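Local structure of MEM-A1 (Soil metagenome, 6E0S) at residues A[86-91]-A[174-179]; A[227-232]-A[259-264]. The protein is a subclass B3 metallo-beta-lactamase, a zinc enzyme that probably confers antibiotic resistance by hydrolysing the beta-lactam ring. One frame throughout, in Å; residues are numbered along the deposited sequence.

Contact 1. Residues A[86-91]-A[174-179]; sequences LILNSH and VSWTWR. With ZN (zinc ion), chain B.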
loop_
_atom_site.group_PDB
_atom_site.type_symbol
_atom_site.label_atom_id
_atom_site.label_comp_id
_atom_site.label_asym_id
_atom_site.label_seq_id
_atom_site.Cartn_x
_atom_site.Cartn_y
_atom_site.Cartn_z
ATOM N N LEU A 86 -2.669 -14.590 2.995
ATOM C CA LEU A 86 -1.656 -13.859 2.239
ATOM C C LEU A 86 -1.610 -12.453 2.772
ATOM O O LEU A 86 -2.655 -11.871 3.051
ATOM C CB LEU A 86 -1.979 -13.796 0.730
ATOM C CG LEU A 86 -2.221 -15.154 0.063
ATOM C CD1 LEU A 86 -2.933 -14.989 -1.260
ATOM C CD2 LEU A 86 -0.857 -15.804 -0.149
ATOM N N ILE A 87 -0.408 -11.923 2.921
ATOM C CA ILE A 87 -0.215 -10.528 3.295
ATOM C C ILE A 87 0.559 -9.897 2.155
ATOM O O ILE A 87 1.626 -10.404 1.787
ATOM C CB ILE A 87 0.532 -10.383 4.627
ATOM C CG1 ILE A 87 -0.324 -10.933 5.772
ATOM C CG2 ILE A 87 0.842 -8.911 4.874
ATOM C CD1 ILE A 87 0.489 -11.154 7.120
ATOM N N LEU A 88 -0.000 -8.836 1.559
ATOM C CA LEU A 88 0.635 -8.157 0.427
ATOM C C LEU A 88 1.253 -6.860 0.919
ATOM O O LEU A 88 0.727 -6.226 1.830
ATOM C CB LEU A 88 -0.372 -7.847 -0.688
ATOM C CG LEU A 88 -1.410 -8.907 -1.023
ATOM C CD1 LEU A 88 -2.352 -8.468 -2.190
ATOM C CD2 LEU A 88 -0.753 -10.281 -1.281
ATOM N N ASN A 89 2.384 -6.472 0.348
ATOM C CA ASN A 89 3.051 -5.235 0.760
ATOM C C ASN A 89 3.003 -4.207 -0.364
ATOM O O ASN A 89 3.241 -4.542 -1.532
ATOM C CB ASN A 89 4.494 -5.531 1.158
ATOM C CG ASN A 89 5.276 -4.285 1.587
ATOM O OD1 ASN A 89 6.427 -4.113 1.181
ATOM N ND2 ASN A 89 4.679 -3.447 2.444
ATOM N N SER A 90 2.656 -2.967 -0.018
ATOM C CA SER A 90 2.777 -1.838 -0.938
ATOM C C SER A 90 4.252 -1.445 -1.075
ATOM O O SER A 90 4.850 -1.640 -2.137
ATOM C CB SER A 90 1.926 -0.648 -0.460
ATOM O OG SER A 90 2.365 -0.185 0.804
ATOM N N HIS A 91 4.898 -0.953 -0.012
ATOM C CA HIS A 91 6.332 -0.755 -0.149
ATOM C C HIS A 91 7.068 -1.041 1.164
ATOM O O HIS A 91 6.497 -1.063 2.265
ATOM C CB HIS A 91 6.670 0.643 -0.714
ATOM C CG HIS A 91 6.410 1.766 0.237
ATOM N ND1 HIS A 91 5.246 2.505 0.224
ATOM C CD2 HIS A 91 7.173 2.281 1.231
ATOM C CE1 HIS A 91 5.301 3.422 1.175
ATOM N NE2 HIS A 91 6.455 3.298 1.808
ATOM N N VAL A 174 4.643 -1.438 -4.946
ATOM C CA VAL A 174 3.600 -2.136 -5.711
ATOM C C VAL A 174 2.239 -1.569 -5.327
ATOM O O VAL A 174 1.931 -1.387 -4.137
ATOM C CB VAL A 174 3.606 -3.671 -5.497
ATOM C CG1 VAL A 174 2.437 -4.332 -6.280
ATOM C CG2 VAL A 174 4.960 -4.276 -5.882
ATOM N N SER A 175 1.436 -1.242 -6.338
ATOM C CA SER A 175 0.023 -0.950 -6.141
ATOM C C SER A 175 -0.784 -2.191 -6.531
ATOM O O SER A 175 -0.388 -2.942 -7.418
ATOM C CB SER A 175 -0.409 0.262 -6.968
ATOM O OG SER A 175 0.408 1.395 -6.627
ATOM N N TRP A 176 -1.929 -2.385 -5.876
ATOM C CA TRP A 176 -2.707 -3.613 -5.994
ATOM C C TRP A 176 -4.138 -3.328 -6.443
ATOM O O TRP A 176 -4.784 -2.395 -5.945
ATOM C CB TRP A 176 -2.711 -4.342 -4.650
ATOM C CG TRP A 176 -1.361 -4.696 -4.156
ATOM C CD1 TRP A 176 -0.569 -3.941 -3.306
ATOM C CD2 TRP A 176 -0.640 -5.892 -4.428
ATOM N NE1 TRP A 176 0.595 -4.629 -3.034
ATOM C CE2 TRP A 176 0.570 -5.828 -3.697
ATOM C CE3 TRP A 176 -0.897 -7.025 -5.208
ATOM C CZ2 TRP A 176 1.522 -6.854 -3.740
ATOM C CZ3 TRP A 176 0.038 -8.033 -5.243
ATOM C CH2 TRP A 176 1.237 -7.942 -4.502
ATOM N N THR A 177 -4.661 -4.126 -7.375
ATOM C CA THR A 177 -6.003 -3.861 -7.897
ATOM C C THR A 177 -6.863 -5.130 -7.852
ATOM O O THR A 177 -6.367 -6.254 -7.994
ATOM C CB THR A 177 -5.982 -3.309 -9.330
ATOM O OG1 THR A 177 -5.459 -4.308 -10.205
ATOM C CG2 THR A 177 -5.098 -2.046 -9.446
ATOM N N TRP A 178 -8.162 -4.940 -7.617
ATOM C CA TRP A 178 -9.108 -6.054 -7.570
ATOM C C TRP A 178 -10.506 -5.483 -7.738
ATOM O O TRP A 178 -10.708 -4.269 -7.727
ATOM C CB TRP A 178 -9.009 -6.880 -6.267
ATOM C CG TRP A 178 -9.400 -6.166 -4.981
ATOM C CD1 TRP A 178 -10.516 -6.393 -4.227
ATOM C CD2 TRP A 178 -8.644 -5.167 -4.273
ATOM N NE1 TRP A 178 -10.518 -5.585 -3.119
ATOM C CE2 TRP A 178 -9.385 -4.816 -3.130
ATOM C CE3 TRP A 178 -7.425 -4.514 -4.511
ATOM C CZ2 TRP A 178 -8.946 -3.852 -2.220
ATOM C CZ3 TRP A 178 -6.992 -3.555 -3.595
ATOM C CH2 TRP A 178 -7.737 -3.245 -2.470
ATOM N N ARG A 179 -11.476 -6.366 -7.927
ATOM C CA ARG A 179 -12.871 -5.948 -8.002
ATOM C C ARG A 179 -13.603 -6.487 -6.788
ATOM O O ARG A 179 -13.387 -7.636 -6.390
ATOM C CB ARG A 179 -13.542 -6.467 -9.291
ATOM C CG ARG A 179 -13.001 -5.756 -10.513
ATOM C CD ARG A 179 -13.918 -5.914 -11.736
ATOM N NE ARG A 179 -15.117 -5.090 -11.651
ATOM C CZ ARG A 179 -15.212 -3.821 -12.062
ATOM N NH1 ARG A 179 -14.189 -3.187 -12.614
ATOM N NH2 ARG A 179 -16.353 -3.189 -11.931
HETATM ZN ZN ZN B . 7.849 5.017 2.272
HETATM O O HOH W 1 7.680 5.967 3.981
#
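With CG anti to the carbonyl carbon in both L88 (chi1 -41°) and W176 (chi1 -59°), the leucine reaches one face of the indole while the ring's N-H edge is presented to the turn after strand 84-88. L88 CD1 lies 3.8 Å from the centroid of the six-membered ring, 18° off its normal, a CH-pi contact. L88 CB lies over the same face nearer the rim, and V174 CG1 sits toward the rim of the opposite one, so aliphatic groups lie over both faces. The indole NE1 donates to N89 O at 3.0 Å; the acceptor lies in the ring plane, but the donor stands well above the carbonyl plane. V174 N gives a 2.8 Å bond to S90 O, and S90 CA makes a CA-H...O contact of 3.3 Å to V174 O. N89 points the other way: its ND2 donates to H91 O at 3.0 Å and also to D60, whose other carboxylate oxygen takes S90 OG. H91 NE2 binds zinc at 2.3 Å, with H93, H169 and a water completing the site, and H91 ND1 is hydrogen-bonded to D193. Two carbonyls of this buried turn, the start of the HxHxDH zinc motif where the two sheets of the metallo-beta-lactamase fold meet, are thus satisfied by strand 174-182, which probably steadies the backbone leading into the zinc ligand H91.

Contact 2. Residues A[227-232]-A[259-264]; sequences ALDCDI and IDRQAC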
loop_
_atom_site.group_PDB
_atom_site.type_symbol
_atom_site.label_atom_id
_atom_site.label_comp_id
_atom_site.label_asym_id
_atom_site.label_seq_id
_atom_site.Cartn_x
_atom_site.Cartn_y
_atom_site.Cartn_z
ATOM N N ALA A 227 -3.833 5.994 -14.867
ATOM C CA ALA A 227 -4.598 5.289 -15.898
ATOM C C ALA A 227 -5.418 4.115 -15.363
ATOM O O ALA A 227 -6.122 3.459 -16.142
ATOM C CB ALA A 227 -3.667 4.791 -17.004
ATOM N N LEU A 228 -5.390 3.839 -14.069
ATOM C CA LEU A 228 -6.016 2.619 -13.580
ATOM C C LEU A 228 -7.543 2.706 -13.609
ATOM O O LEU A 228 -8.134 3.772 -13.404
ATOM C CB LEU A 228 -5.568 2.329 -12.142
ATOM C CG LEU A 228 -4.109 1.969 -11.915
ATOM C CD1 LEU A 228 -3.908 1.882 -10.421
ATOM C CD2 LEU A 228 -3.830 0.625 -12.579
ATOM N N ASP A 229 -8.184 1.559 -13.859
ATOM C CA ASP A 229 -9.610 1.395 -13.570
ATOM C C ASP A 229 -9.809 1.627 -12.077
ATOM O O ASP A 229 -9.370 0.817 -11.250
ATOM C CB ASP A 229 -10.082 -0.000 -14.011
ATOM C CG ASP A 229 -11.603 -0.146 -14.047
ATOM O OD1 ASP A 229 -12.340 0.850 -13.830
ATOM O OD2 ASP A 229 -12.056 -1.293 -14.291
ATOM N N CYS A 230 -10.429 2.750 -11.700
ATOM C CA CYS A 230 -10.344 3.207 -10.307
ATOM C C CYS A 230 -11.701 3.705 -9.806
ATOM O O CYS A 230 -11.978 4.908 -9.842
ATOM C CB CYS A 230 -9.283 4.291 -10.211
ATOM S SG CYS A 230 -9.036 5.018 -8.591
ATOM N N ASP A 231 -12.540 2.785 -9.322
ATOM C CA ASP A 231 -13.777 3.221 -8.690
ATOM C C ASP A 231 -13.546 3.668 -7.254
ATOM O O ASP A 231 -14.088 4.699 -6.830
ATOM C CB ASP A 231 -14.808 2.105 -8.709
ATOM C CG ASP A 231 -15.402 1.893 -10.086
ATOM O OD1 ASP A 231 -15.689 2.903 -10.758
ATOM O OD2 ASP A 231 -15.521 0.725 -10.502
ATOM N N ILE A 232 -12.774 2.904 -6.478
ATOM C CA ILE A 232 -12.524 3.223 -5.077
ATOM C C ILE A 232 -11.024 3.178 -4.834
ATOM O O ILE A 232 -10.394 2.125 -5.004
ATOM C CB ILE A 232 -13.246 2.254 -4.127
ATOM C CG1 ILE A 232 -14.776 2.361 -4.317
ATOM C CG2 ILE A 232 -12.815 2.513 -2.658
ATOM C CD1 ILE A 232 -15.607 1.315 -3.506
ATOM N N ILE A 259 -16.891 5.789 -3.779
ATOM C CA ILE A 259 -16.707 5.735 -5.226
ATOM C C ILE A 259 -16.406 7.118 -5.775
ATOM O O ILE A 259 -17.156 8.074 -5.540
ATOM C CB ILE A 259 -17.948 5.139 -5.914
ATOM C CG1 ILE A 259 -18.084 3.667 -5.488
ATOM C CG2 ILE A 259 -17.830 5.308 -7.443
ATOM C CD1 ILE A 259 -19.294 2.938 -6.066
ATOM N N ASP A 260 -15.320 7.218 -6.540
ATOM C CA ASP A 260 -14.973 8.461 -7.231
ATOM C C ASP A 260 -13.995 8.077 -8.338
ATOM O O ASP A 260 -12.811 7.848 -8.061
ATOM C CB ASP A 260 -14.352 9.478 -6.290
ATOM C CG ASP A 260 -14.044 10.799 -6.990
ATOM O OD1 ASP A 260 -13.914 11.812 -6.284
ATOM O OD2 ASP A 260 -13.954 10.831 -8.240
ATOM N N ARG A 261 -14.480 8.058 -9.578
ATOM C CA ARG A 261 -13.636 7.545 -10.647
ATOM C C ARG A 261 -12.518 8.498 -11.043
ATOM O O ARG A 261 -11.675 8.117 -11.868
ATOM C CB ARG A 261 -14.503 7.175 -11.857
ATOM C CG ARG A 261 -15.271 5.848 -11.640
ATOM C CD ARG A 261 -15.881 5.277 -12.940
ATOM N NE ARG A 261 -14.883 5.028 -13.980
ATOM C CZ ARG A 261 -14.103 3.944 -14.034
ATOM N NH1 ARG A 261 -14.189 2.984 -13.114
ATOM N NH2 ARG A 261 -13.233 3.814 -15.020
ATOM N N GLN A 262 -12.456 9.699 -10.473
ATOM C CA GLN A 262 -11.298 10.568 -10.675
ATOM C C GLN A 262 -10.284 10.482 -9.537
ATOM O O GLN A 262 -9.258 11.175 -9.594
ATOM C CB GLN A 262 -11.729 12.023 -10.864
ATOM C CG GLN A 262 -12.736 12.239 -12.006
ATOM C CD GLN A 262 -12.247 11.713 -13.356
ATOM O OE1 GLN A 262 -11.112 11.966 -13.778
ATOM N NE2 GLN A 262 -13.108 10.963 -14.033
ATOM N N ALA A 263 -10.507 9.619 -8.542
ATOM C CA ALA A 263 -9.633 9.624 -7.361
ATOM C C ALA A 263 -8.180 9.252 -7.700
ATOM O O ALA A 263 -7.241 9.878 -7.193
ATOM C CB ALA A 263 -10.187 8.687 -6.277
ATOM N N CYS A 264 -7.964 8.203 -8.508
ATOM C CA CYS A 264 -6.588 7.819 -8.835
ATOM C C CYS A 264 -5.895 8.883 -9.690
ATOM O O CYS A 264 -4.701 9.157 -9.512
ATOM C CB CYS A 264 -6.554 6.465 -9.556
ATOM S SG CYS A 264 -6.964 5.053 -8.535
HETATM O O HOH W 2 -11.478 5.226 -12.998
#
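R261 NH1 is shared by two carboxylates, D231 OD1 at 2.8 Å and D229 OD1 at 2.9 Å, both near the guanidinium plane. D229 OD1 is approached nearly along its C-O bond, and a weak, longer bond from NH2 reaches the same oxygen; D231 OD1 is met from above its carboxylate plane. The arginine chain runs beside D231, and the bend at chi3 (58°) curls the guanidinium round so that NH1 reaches OD1. D231 OD2 is held separately by A188 N of strand 185-192. Water 2 lies over one face of the guanidinium, accepting from C230 N and donating to R261 O, and so ties the two backbones together. Along the backbone, D260 N donates to D231 O at 2.8 Å, almost straight on to the carbonyl, while R261 CA makes a CA-H...O contact of 3.2 Å with C230 O. D260 OD2 accepts from Q262 N at 2.9 Å, a capping bond within the type I turn of residues 260-263 that opens helix 263-285. The covalent link is the disulfide between C230 SG and C264 SG, with a chi3 of 78°; C264 also packs on V190 and L233. I232 CG1 touches I259 CG1 at 3.7 Å, and I232 continues onto V33 and F34. A disulfide and a two-aspartate salt-bridge network thus join the start of the long C-terminal helix, with its type I turn, to the loop entering edge strand 232-235 of the five-stranded sheet in this metallo-beta-lactamase fold.

The two contacts meet the same five-stranded sheet at different depths. All five touching residues of contact 1 are buried near the centre of the chain, where strand 174-182 faces the end of a strand from the other sheet; contact 2, about 16 Å away between centres, is only partly buried and joins a loop to the start of the C-terminal helix. Their chemistry follows: a neutral indole and backbone carbonyls beside a zinc ligand in the first, charged side chains, a bridging water and a disulfide in the second. Strand 174-182 links them, since R179 NH1 lies 3.3 Å from D229 OD2 in a weak ion pair and T177 packs on L228.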